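Protein DUF199/WhiA (Thermotoga maritima, PDB 3HYI) probably binds DNA and takes part in cell division and chromosome segregation, and combines a degenerate LAGLIDADG homing endonuclease domain with a C-terminal helix-turn-helix domain. Local coordinates at residues Phe51-Ser55 with Phe56-Arg60; Phe106-Ala109 with Leu110-Phe114; Met239-Glu242 with Asn243-Glu246; Lys259-Leu263 with Arg264-Lys268. One frame throughout, in Å; residues are numbered along the deposited sequence.

In the fold
Interactions 1, 2 and 4 each cap the start of a helix, whereas interaction 3 is a 3-10 turn between two helices. Interactions 1 and 2 belong to the LAGLIDADG-like part, their centres about 21 Å apart; interactions 3 and 4 share the HTH domain, also about 21 Å apart between centres. Interactions 1 and 3 lie about 83 Å apart between centres. Interaction 1 is the most buried, the other three only partly so, and its serine cap has a second partner in Glu11. Interaction 2 has an aspartate cap and a water bridge. Interaction 4 combines a weak serine cap with a leucine pair; interaction 3 pairs a hydrogen bond from a side-chain amide to a backbone carbonyl with leucine packing.

Interaction 1: Phe51-Ser55 with Phe56-Arg60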
loop_
_atom_site.group_PDB
_atom_site.type_symbol
_atom_site.label_atom_id
_atom_site.label_comp_id
_atom_site.label_asym_id
_atom_site.label_seq_id
_atom_site.Cartn_x
_atom_site.Cartn_y
_atom_site.Cartn_z
ATOM N N PHE A 51 12.013 25.899 15.679
ATOM C CA PHE A 51 11.332 24.759 15.069
ATOM C C PHE A 51 10.882 25.105 13.650
ATOM O O PHE A 51 10.261 26.142 13.428
ATOM C CB PHE A 51 10.103 24.360 15.887
ATOM C CG PHE A 51 10.424 23.831 17.255
ATOM C CD1 PHE A 51 10.680 22.483 17.448
ATOM C CD2 PHE A 51 10.450 24.678 18.354
ATOM C CE1 PHE A 51 10.969 21.987 18.713
ATOM C CE2 PHE A 51 10.739 24.189 19.621
ATOM C CZ PHE A 51 10.999 22.841 19.800
ATOM N N SER A 52 11.199 24.227 12.701
ATOM C CA SER A 52 10.758 24.367 11.314
ATOM C C SER A 52 9.735 23.271 11.033
ATOM O O SER A 52 10.079 22.094 11.050
ATOM C CB SER A 52 11.948 24.232 10.364
ATOM O OG SER A 52 12.982 25.137 10.713
ATOM N N LEU A 53 8.485 23.656 10.784
ATOM C CA LEU A 53 7.389 22.694 10.655
ATOM C C LEU A 53 6.572 22.918 9.387
ATOM O O LEU A 53 6.151 24.037 9.104
ATOM C CB LEU A 53 6.466 22.783 11.873
ATOM C CG LEU A 53 7.092 22.500 13.244
ATOM C CD1 LEU A 53 6.079 22.761 14.351
ATOM C CD2 LEU A 53 7.626 21.068 13.335
ATOM N N HIS A 54 6.342 21.845 8.633
ATOM C CA HIS A 54 5.524 21.902 7.421
ATOM C C HIS A 54 4.065 21.524 7.683
ATOM O O HIS A 54 3.234 21.592 6.778
ATOM C CB HIS A 54 6.122 21.000 6.342
ATOM C CG HIS A 54 7.484 21.428 5.897
ATOM N ND1 HIS A 54 8.624 21.131 6.611
ATOM C CD2 HIS A 54 7.889 22.146 4.823
ATOM C CE1 HIS A 54 9.675 21.638 5.993
ATOM N NE2 HIS A 54 9.257 22.258 4.903
ATOM N N SER A 55 3.758 21.144 8.920
ATOM C CA SER A 55 2.410 20.736 9.304
ATOM C C SER A 55 1.792 21.735 10.280
ATOM O O SER A 55 2.438 22.149 11.245
ATOM C CB SER A 55 2.457 19.350 9.940
ATOM O OG SER A 55 1.184 18.955 10.415
ATOM N N PHE A 56 0.544 22.121 10.023
ATOM C CA PHE A 56 -0.215 22.962 10.951
ATOM C C PHE A 56 -0.674 22.167 12.168
ATOM O O PHE A 56 -0.737 22.708 13.270
ATOM C CB PHE A 56 -1.422 23.602 10.261
ATOM C CG PHE A 56 -1.056 24.717 9.327
ATOM C CD1 PHE A 56 -1.100 24.535 7.948
ATOM C CD2 PHE A 56 -0.653 25.948 9.824
ATOM C CE1 PHE A 56 -0.758 25.564 7.089
ATOM C CE2 PHE A 56 -0.307 26.979 8.969
ATOM C CZ PHE A 56 -0.357 26.787 7.601
ATOM N N ALA A 57 -1.004 20.894 11.966
ATOM C CA ALA A 57 -1.332 20.000 13.078
ATOM C C ALA A 57 -0.145 19.896 14.037
ATOM O O ALA A 57 -0.310 19.998 15.252
ATOM C CB ALA A 57 -1.719 18.622 12.563
ATOM N N ALA A 58 1.047 19.700 13.476
ATOM C CA ALA A 58 2.285 19.658 14.261
ATOM C C ALA A 58 2.542 20.974 15.002
ATOM O O ALA A 58 2.940 20.963 16.163
ATOM C CB ALA A 58 3.471 19.319 13.370
ATOM N N SER A 59 2.303 22.097 14.330
ATOM C CA SER A 59 2.506 23.421 14.930
ATOM C C SER A 59 1.576 23.641 16.122
ATOM O O SER A 59 1.995 24.167 17.153
ATOM C CB SER A 59 2.281 24.528 13.893
ATOM O OG SER A 59 3.052 24.308 12.724
ATOM N N ARG A 60 0.319 23.236 15.971
ATOM C CA ARG A 60 -0.675 23.350 17.039
ATOM C C ARG A 60 -0.372 22.442 18.230
ATOM O O ARG A 60 -0.606 22.824 19.376
ATOM C CB ARG A 60 -2.069 23.033 16.506
ATOM C CG ARG A 60 -2.616 24.098 15.582
ATOM C CD ARG A 60 -4.114 23.956 15.412
ATOM N NE ARG A 60 -4.676 25.138 14.769
ATOM C CZ ARG A 60 -4.811 25.310 13.456
ATOM N NH1 ARG A 60 -4.431 24.371 12.599
ATOM N NH2 ARG A 60 -5.335 26.439 13.000
#
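Two groups of one residue grip the carbonyl oxygen of Ser55: Ser59 OG donates to Ser55 O at 2.7 Å, and Ser59 N donates to the same oxygen at 3.1 Å. They come from opposite faces of the carbonyl plane, the hydroxyl tilted modestly from it, the amide further out. This is the N-terminal cap of helix 56-68, where strand 48-53 of the LAGLIDADG-like domain leads into that helix. Ser59 can make both bonds because its hydroxyl sits beside its own backbone N (chi1 -52°), which turns OG back toward the carbonyl one turn earlier.

Ser55 itself occupies the N-cap. Its OG stands opposite the backbone N across the CA-CB bond (chi1 176°) and accepts from Ala58 N over 3.2 Å, with an almost straight N-H...O angle of 170°. The same hydroxyl is hydrogen-bonded to Glu11 OE1, while OE2 of that glutamate takes the amide of Ala57, so helix 9-16 contributes a carboxylate to the helix start. A negative group there would probably be favoured by the helix dipole. Replacing Ser55 with an alanine would probably deprive Ala58 N of its cap and Glu11 OE1 of its hydroxyl partner.

Apolar contacts add to the polar ones. Ala58 CB lies 3.6 Å from Ser55 CB, and Leu53, at the strand's end, also touches Ile91 of strand 88-94 and Leu62 further along the helix. One methyl of that leucine comes right down on the first turn: Leu53 CD1 is 3.7 Å from Ser59 CA.

Interaction 2: Phe106-Ala109 with Leu110-Phe114; sequences FDVA and LFVSF
With chi1 at -169°, Asp107 extends its carboxylate away from its own backbone N and forward over the first helical turn, while Leu110, its CG beside the backbone N (chi1 -62°), folds its branch back against the aspartate. The two side chains cross at a slant, and Leu110 CD1 reaches Asp107 CB at 3.5 Å. Polar and apolar contacts share one side chain: Asp107 OD2 accepts from Leu110 N at 3.2 Å through its anti lone pair, and it takes a weak, bent bond from Ala109 N. A leucine in place of Asp107 would probably leave the amide of Leu110 without its capping acceptor and the helix start without a favourable negative charge.

Behind the cap helical bonds begin, with Phe111 N on Asp107 O at 2.8 Å and Val112 N on Val108 O at 3.0 Å. Val108 and Val112 run side by side, their CG2 methyls 4.1 Å apart, and both touch Phe155 of helix 141-155. One turn on, the bond from Ser113 N to Ala109 O is weak, but a water donates to that carbonyl, at a doubtfully short 2.5 Å, and accepts from Ser113 OG at 2.7 Å. Leu110 O takes the hydroxyl of Ser30, and Ser113 meets Glu27 and Glu31. Asp107 is thus the N-cap of helix 108-122, whose packing on helix 25-39 is consistent with the paired helices of the LAGLIDADG fold.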
loop_
_atom_site.group_PDB
_atom_site.type_symbol
_atom_site.label_atom_id
_atom_site.label_comp_id
_atom_site.label_asym_id
_atom_site.label_seq_id
_atom_site.Cartn_x
_atom_site.Cartn_y
_atom_site.Cartn_z
ATOM N N PHE A 106 13.682 5.022 27.596
ATOM C CA PHE A 106 13.784 4.196 28.803
ATOM C C PHE A 106 12.512 3.481 29.229
ATOM O O PHE A 106 12.516 2.701 30.176
ATOM C CB PHE A 106 14.227 5.069 29.974
ATOM C CG PHE A 106 15.272 4.437 30.802
ATOM C CD1 PHE A 106 16.592 4.490 30.398
ATOM C CD2 PHE A 106 14.947 3.756 31.962
ATOM C CE1 PHE A 106 17.579 3.893 31.142
ATOM C CE2 PHE A 106 15.930 3.156 32.715
ATOM C CZ PHE A 106 17.250 3.224 32.304
ATOM N N ASP A 107 11.431 3.740 28.519
ATOM C CA ASP A 107 10.113 3.568 29.063
ATOM C C ASP A 107 9.176 3.583 27.874
ATOM O O ASP A 107 9.362 4.390 26.968
ATOM C CB ASP A 107 9.852 4.769 29.968
ATOM C CG ASP A 107 8.638 4.609 30.814
ATOM O OD1 ASP A 107 8.717 3.839 31.783
ATOM O OD2 ASP A 107 7.616 5.267 30.526
ATOM N N VAL A 108 8.192 2.688 27.854
ATOM C CA VAL A 108 7.271 2.616 26.715
ATOM C C VAL A 108 6.346 3.836 26.647
ATOM O O VAL A 108 5.986 4.283 25.561
ATOM C CB VAL A 108 6.438 1.302 26.691
ATOM C CG1 VAL A 108 5.662 1.112 27.980
ATOM C CG2 VAL A 108 5.495 1.295 25.493
ATOM N N ALA A 109 5.973 4.377 27.802
ATOM C CA ALA A 109 5.169 5.599 27.850
ATOM C C ALA A 109 5.966 6.792 27.310
ATOM O O ALA A 109 5.480 7.538 26.463
ATOM C CB ALA A 109 4.697 5.869 29.272
ATOM N N LEU A 110 7.193 6.956 27.792
ATOM C CA LEU A 110 8.074 8.022 27.306
ATOM C C LEU A 110 8.378 7.854 25.819
ATOM O O LEU A 110 8.384 8.826 25.065
ATOM C CB LEU A 110 9.386 8.051 28.097
ATOM C CG LEU A 110 9.278 8.344 29.596
ATOM C CD1 LEU A 110 10.628 8.144 30.284
ATOM C CD2 LEU A 110 8.755 9.758 29.837
ATOM N N PHE A 111 8.619 6.614 25.404
ATOM C CA PHE A 111 8.956 6.319 24.013
ATOM C C PHE A 111 7.806 6.601 23.042
ATOM O O PHE A 111 8.034 7.098 21.939
ATOM C CB PHE A 111 9.421 4.871 23.871
ATOM C CG PHE A 111 9.790 4.492 22.469
ATOM C CD1 PHE A 111 10.870 5.098 21.840
ATOM C CD2 PHE A 111 9.057 3.542 21.773
ATOM C CE1 PHE A 111 11.219 4.759 20.543
ATOM C CE2 PHE A 111 9.400 3.195 20.477
ATOM C CZ PHE A 111 10.482 3.806 19.860
ATOM N N VAL A 112 6.580 6.287 23.451
ATOM C CA VAL A 112 5.409 6.541 22.610
ATOM C C VAL A 112 5.207 8.035 22.368
ATOM O O VAL A 112 4.871 8.449 21.263
ATOM C CB VAL A 112 4.135 5.930 23.221
ATOM C CG1 VAL A 112 2.891 6.465 22.534
ATOM C CG2 VAL A 112 4.189 4.421 23.115
ATOM N N SER A 113 5.426 8.834 23.407
ATOM C CA SER A 113 5.331 10.284 23.305
ATOM C C SER A 113 6.437 10.861 22.421
ATOM O O SER A 113 6.192 11.775 21.636
ATOM C CB SER A 113 5.390 10.914 24.697
ATOM O OG SER A 113 4.250 10.554 25.457
ATOM N N PHE A 114 7.647 10.322 22.557
ATOM C CA PHE A 114 8.777 10.688 21.703
ATOM C C PHE A 114 8.474 10.371 20.240
ATOM O O PHE A 114 8.739 11.188 19.358
ATOM C CB PHE A 114 10.037 9.948 22.167
ATOM C CG PHE A 114 11.282 10.290 21.389
ATOM C CD1 PHE A 114 11.861 11.550 21.494
ATOM C CD2 PHE A 114 11.895 9.339 20.583
ATOM C CE1 PHE A 114 13.020 11.862 20.789
ATOM C CE2 PHE A 114 13.052 9.644 19.878
ATOM C CZ PHE A 114 13.615 10.911 19.984
HETATM O O HOH W 1 3.077 8.350 26.507
#

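Interaction 3: Met239-Glu242 with Asn243-Glu246; sequences MGLE and NLPE
The side-chain amide of Asn243 turns back over the loop and gives its ND2 hydrogen to Met239 O. The separation of 2.5 Å is short for such a bond, so its exact length is doubtful, but the direction is clear: the carbonyl lies in the amide plane and the N-H...O angle is 168°. Asn243 gets there with CG beside its own backbone N (chi1 -57°). Two backbone bonds run alongside, Asn243 N to Gly240 O at 3.1 Å and Leu244 N to Leu241 O at 3.0 Å, each spanning three residues as in a 3-10 turn.

The backbone angles of Gly240 (phi 87°) call for glycine: a beta carbon would be jammed against Met239 O. The side chains of Leu241 and Leu244 lie side by side and point the same way, Leu241 CD2 lying 3.9 Å from Leu244 CD1. The Met239 chain, bent at its last torsion, sets CE tightly against the carbonyl group of Asn243, 3.0 Å from Asn243 O, with Leu244 CD2 further off.

Both leucines pack between helices of the HTH domain. Leu241 packs on Ile232 and Ile235 of helix 207-238 and on Leu253 of helix 246-257, and Leu244 bridges the same pair through Ile235 and Ala252.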
loop_
_atom_site.group_PDB
_atom_site.type_symbol
_atom_site.label_atom_id
_atom_site.label_comp_id
_atom_site.label_asym_id
_atom_site.label_seq_id
_atom_site.Cartn_x
_atom_site.Cartn_y
_atom_site.Cartn_z
ATOM N N MET A 239 -21.689 -35.190 -46.847
ATOM C CA MET A 239 -21.395 -34.387 -48.049
ATOM C C MET A 239 -19.924 -34.380 -48.484
ATOM O O MET A 239 -19.624 -34.025 -49.621
ATOM C CB MET A 239 -21.874 -32.940 -47.866
ATOM C CG MET A 239 -21.199 -32.168 -46.742
ATOM S SD MET A 239 -21.667 -30.418 -46.728
ATOM C CE MET A 239 -20.508 -29.755 -47.917
ATOM N N GLY A 240 -19.018 -34.760 -47.588
ATOM C CA GLY A 240 -17.588 -34.725 -47.871
ATOM C C GLY A 240 -16.997 -33.364 -47.558
ATOM O O GLY A 240 -17.569 -32.330 -47.913
ATOM N N LEU A 241 -15.841 -33.371 -46.899
ATOM C CA LEU A 241 -15.149 -32.142 -46.509
ATOM C C LEU A 241 -14.605 -31.394 -47.717
ATOM O O LEU A 241 -14.488 -30.170 -47.693
ATOM C CB LEU A 241 -13.997 -32.452 -45.554
ATOM C CG LEU A 241 -14.372 -33.173 -44.261
ATOM C CD1 LEU A 241 -13.126 -33.394 -43.426
ATOM C CD2 LEU A 241 -15.418 -32.379 -43.480
ATOM N N GLU A 242 -14.269 -32.139 -48.767
ATOM C CA GLU A 242 -13.849 -31.549 -50.039
ATOM C C GLU A 242 -14.915 -30.628 -50.638
ATOM O O GLU A 242 -14.606 -29.790 -51.486
ATOM C CB GLU A 242 -13.461 -32.636 -51.057
ATOM C CG GLU A 242 -14.569 -33.636 -51.417
ATOM C CD GLU A 242 -14.633 -34.835 -50.481
ATOM O OE1 GLU A 242 -14.236 -34.708 -49.303
ATOM O OE2 GLU A 242 -15.088 -35.908 -50.928
ATOM N N ASN A 243 -16.162 -30.790 -50.195
ATOM C CA ASN A 243 -17.277 -29.991 -50.689
ATOM C C ASN A 243 -17.692 -28.864 -49.736
ATOM O O ASN A 243 -18.779 -28.294 -49.872
ATOM C CB ASN A 243 -18.453 -30.914 -51.007
ATOM C CG ASN A 243 -18.076 -31.998 -52.006
ATOM O OD1 ASN A 243 -17.501 -31.713 -53.056
ATOM N ND2 ASN A 243 -18.391 -33.247 -51.680
ATOM N N LEU A 244 -16.818 -28.543 -48.784
ATOM C CA LEU A 244 -16.948 -27.323 -47.995
ATOM C C LEU A 244 -16.250 -26.187 -48.732
ATOM O O LEU A 244 -15.374 -26.440 -49.563
ATOM C CB LEU A 244 -16.304 -27.491 -46.615
ATOM C CG LEU A 244 -17.052 -28.358 -45.603
ATOM C CD1 LEU A 244 -16.170 -28.645 -44.401
ATOM C CD2 LEU A 244 -18.347 -27.685 -45.171
ATOM N N PRO A 245 -16.628 -24.930 -48.431
ATOM C CA PRO A 245 -15.824 -23.797 -48.892
ATOM C C PRO A 245 -14.365 -23.966 -48.468
ATOM O O PRO A 245 -14.098 -24.388 -47.338
ATOM C CB PRO A 245 -16.456 -22.598 -48.178
ATOM C CG PRO A 245 -17.852 -23.018 -47.887
ATOM C CD PRO A 245 -17.811 -24.496 -47.665
ATOM N N GLU A 246 -13.443 -23.638 -49.371
ATOM C CA GLU A 246 -12.012 -23.900 -49.178
ATOM C C GLU A 246 -11.512 -23.618 -47.761
ATOM O O GLU A 246 -10.815 -24.445 -47.173
ATOM C CB GLU A 246 -11.185 -23.089 -50.180
#

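Interaction 4: Lys259-Leu263 with Arg264-Lys268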
loop_
_atom_site.group_PDB
_atom_site.type_symbol
_atom_site.label_atom_id
_atom_site.label_comp_id
_atom_site.label_asym_id
_atom_site.label_seq_id
_atom_site.Cartn_x
_atom_site.Cartn_y
_atom_site.Cartn_z
ATOM N N LYS A 259 -6.703 -33.429 -32.869
ATOM C CA LYS A 259 -7.899 -33.337 -32.023
ATOM C C LYS A 259 -7.646 -32.882 -30.592
ATOM O O LYS A 259 -8.592 -32.551 -29.880
ATOM C CB LYS A 259 -8.632 -34.675 -31.975
ATOM C CG LYS A 259 -8.727 -35.371 -33.308
ATOM C CD LYS A 259 -9.975 -36.221 -33.396
ATOM C CE LYS A 259 -9.712 -37.509 -34.141
ATOM N NZ LYS A 259 -10.977 -38.153 -34.566
ATOM N N GLU A 260 -6.385 -32.874 -30.171
ATOM C CA GLU A 260 -6.037 -32.521 -28.796
ATOM C C GLU A 260 -5.435 -31.119 -28.663
ATOM O O GLU A 260 -5.115 -30.682 -27.554
ATOM C CB GLU A 260 -5.098 -33.582 -28.211
ATOM C CG GLU A 260 -5.857 -34.795 -27.683
ATOM C CD GLU A 260 -4.961 -35.973 -27.353
ATOM O OE1 GLU A 260 -3.750 -35.770 -27.106
ATOM O OE2 GLU A 260 -5.476 -37.113 -27.330
ATOM N N LEU A 261 -5.301 -30.409 -29.783
ATOM C CA LEU A 261 -4.742 -29.058 -29.761
ATOM C C LEU A 261 -5.780 -28.020 -29.364
ATOM O O LEU A 261 -6.966 -28.166 -29.642
ATOM C CB LEU A 261 -4.172 -28.679 -31.128
ATOM C CG LEU A 261 -3.033 -29.540 -31.673
ATOM C CD1 LEU A 261 -2.504 -28.931 -32.962
ATOM C CD2 LEU A 261 -1.902 -29.681 -30.661
ATOM N N SER A 262 -5.312 -26.963 -28.714
ATOM C CA SER A 262 -6.142 -25.804 -28.434
ATOM C C SER A 262 -6.452 -25.073 -29.738
ATOM O O SER A 262 -5.748 -25.244 -30.739
ATOM C CB SER A 262 -5.412 -24.859 -27.482
ATOM O OG SER A 262 -4.229 -24.363 -28.084
ATOM N N LEU A 263 -7.501 -24.256 -29.720
ATOM C CA LEU A 263 -7.882 -23.465 -30.892
ATOM C C LEU A 263 -6.750 -22.537 -31.339
ATOM O O LEU A 263 -6.542 -22.341 -32.534
ATOM C CB LEU A 263 -9.143 -22.645 -30.602
ATOM C CG LEU A 263 -10.429 -23.438 -30.350
ATOM C CD1 LEU A 263 -11.544 -22.511 -29.890
ATOM C CD2 LEU A 263 -10.842 -24.206 -31.596
ATOM N N ARG A 264 -6.029 -21.975 -30.370
ATOM C CA ARG A 264 -4.852 -21.143 -30.640
ATOM C C ARG A 264 -3.828 -21.898 -31.485
ATOM O O ARG A 264 -3.336 -21.379 -32.487
ATOM C CB ARG A 264 -4.202 -20.719 -29.320
ATOM C CG ARG A 264 -2.974 -19.804 -29.458
ATOM C CD ARG A 264 -3.336 -18.348 -29.245
ATOM N NE ARG A 264 -3.868 -18.128 -27.900
ATOM C CZ ARG A 264 -4.535 -17.045 -27.505
ATOM N NH1 ARG A 264 -4.773 -16.040 -28.343
ATOM N NH2 ARG A 264 -4.975 -16.969 -26.254
ATOM N N GLU A 265 -3.518 -23.123 -31.071
ATOM C CA GLU A 265 -2.503 -23.930 -31.741
ATOM C C GLU A 265 -2.983 -24.445 -33.104
ATOM O O GLU A 265 -2.203 -24.505 -34.052
ATOM C CB GLU A 265 -2.056 -25.088 -30.837
ATOM C CG GLU A 265 -0.608 -25.529 -31.041
ATOM C CD GLU A 265 0.399 -24.404 -30.827
ATOM O OE1 GLU A 265 0.075 -23.414 -30.133
ATOM O OE2 GLU A 265 1.526 -24.512 -31.357
ATOM N N LEU A 266 -4.261 -24.809 -33.197
ATOM C CA LEU A 266 -4.879 -25.117 -34.489
ATOM C C LEU A 266 -4.780 -23.931 -35.448
ATOM O O LEU A 266 -4.524 -24.105 -36.641
ATOM C CB LEU A 266 -6.359 -25.475 -34.324
ATOM C CG LEU A 266 -6.771 -26.894 -33.946
ATOM C CD1 LEU A 266 -8.280 -27.009 -34.107
ATOM C CD2 LEU A 266 -6.060 -27.939 -34.797
ATOM N N GLY A 267 -5.013 -22.731 -34.918
ATOM C CA GLY A 267 -4.933 -21.504 -35.705
ATOM C C GLY A 267 -3.551 -21.262 -36.278
ATOM O O GLY A 267 -3.412 -20.907 -37.446
ATOM N N LYS A 268 -2.528 -21.463 -35.453
ATOM C CA LYS A 268 -1.138 -21.288 -35.875
ATOM C C LYS A 268 -0.822 -22.110 -37.132
ATOM O O LYS A 268 -0.080 -21.659 -38.002
ATOM C CB LYS A 268 -0.181 -21.670 -34.738
ATOM C CG LYS A 268 1.147 -20.941 -34.775
ATOM C CD LYS A 268 2.034 -21.331 -33.598
#
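Ser262 and Glu265 meet at a helix start, where Ser262 OG accepts weakly from Glu265 N at 3.3 Å. The hydroxyl lies between its backbone N and carbonyl carbon (chi1 63°), which turns it forward over the first turn; it also touches Glu265 CB at 3.6 Å. The stronger bond of this residue is made by its carbonyl, Ser262 O taking Leu266 N at 2.9 Å with a nearly straight N-H...O angle of 172°. Gly267 N follows on Leu263 O at the same 2.9 Å.

Arg264 and Glu265 turn their charged ends away from the cap. The arginine chain bends at chi2 and chi3 and the glutamate at chi2; what rests on the turn is mainly their CB atoms.

Leu261 and Leu266, just outside the helix and one turn into it, pack across the cap. Their side chains approach each other obliquely, each with CG beside its own backbone N, and Leu261 CD1 comes to 4.1 Å from Leu266 CD2. This pairing of the residue before the N-cap with the fourth residue after it is a hydrophobic staple. Leu266 continues inward against Val254 of helix 246-257 and Ile277 of helix 274-288, while Leu263 lies on Tyr278 and Leu281 of the latter. A capped and stapled short helix, packed against the helix that follows, is consistent with the predicted DNA-binding helix-turn-helix motif.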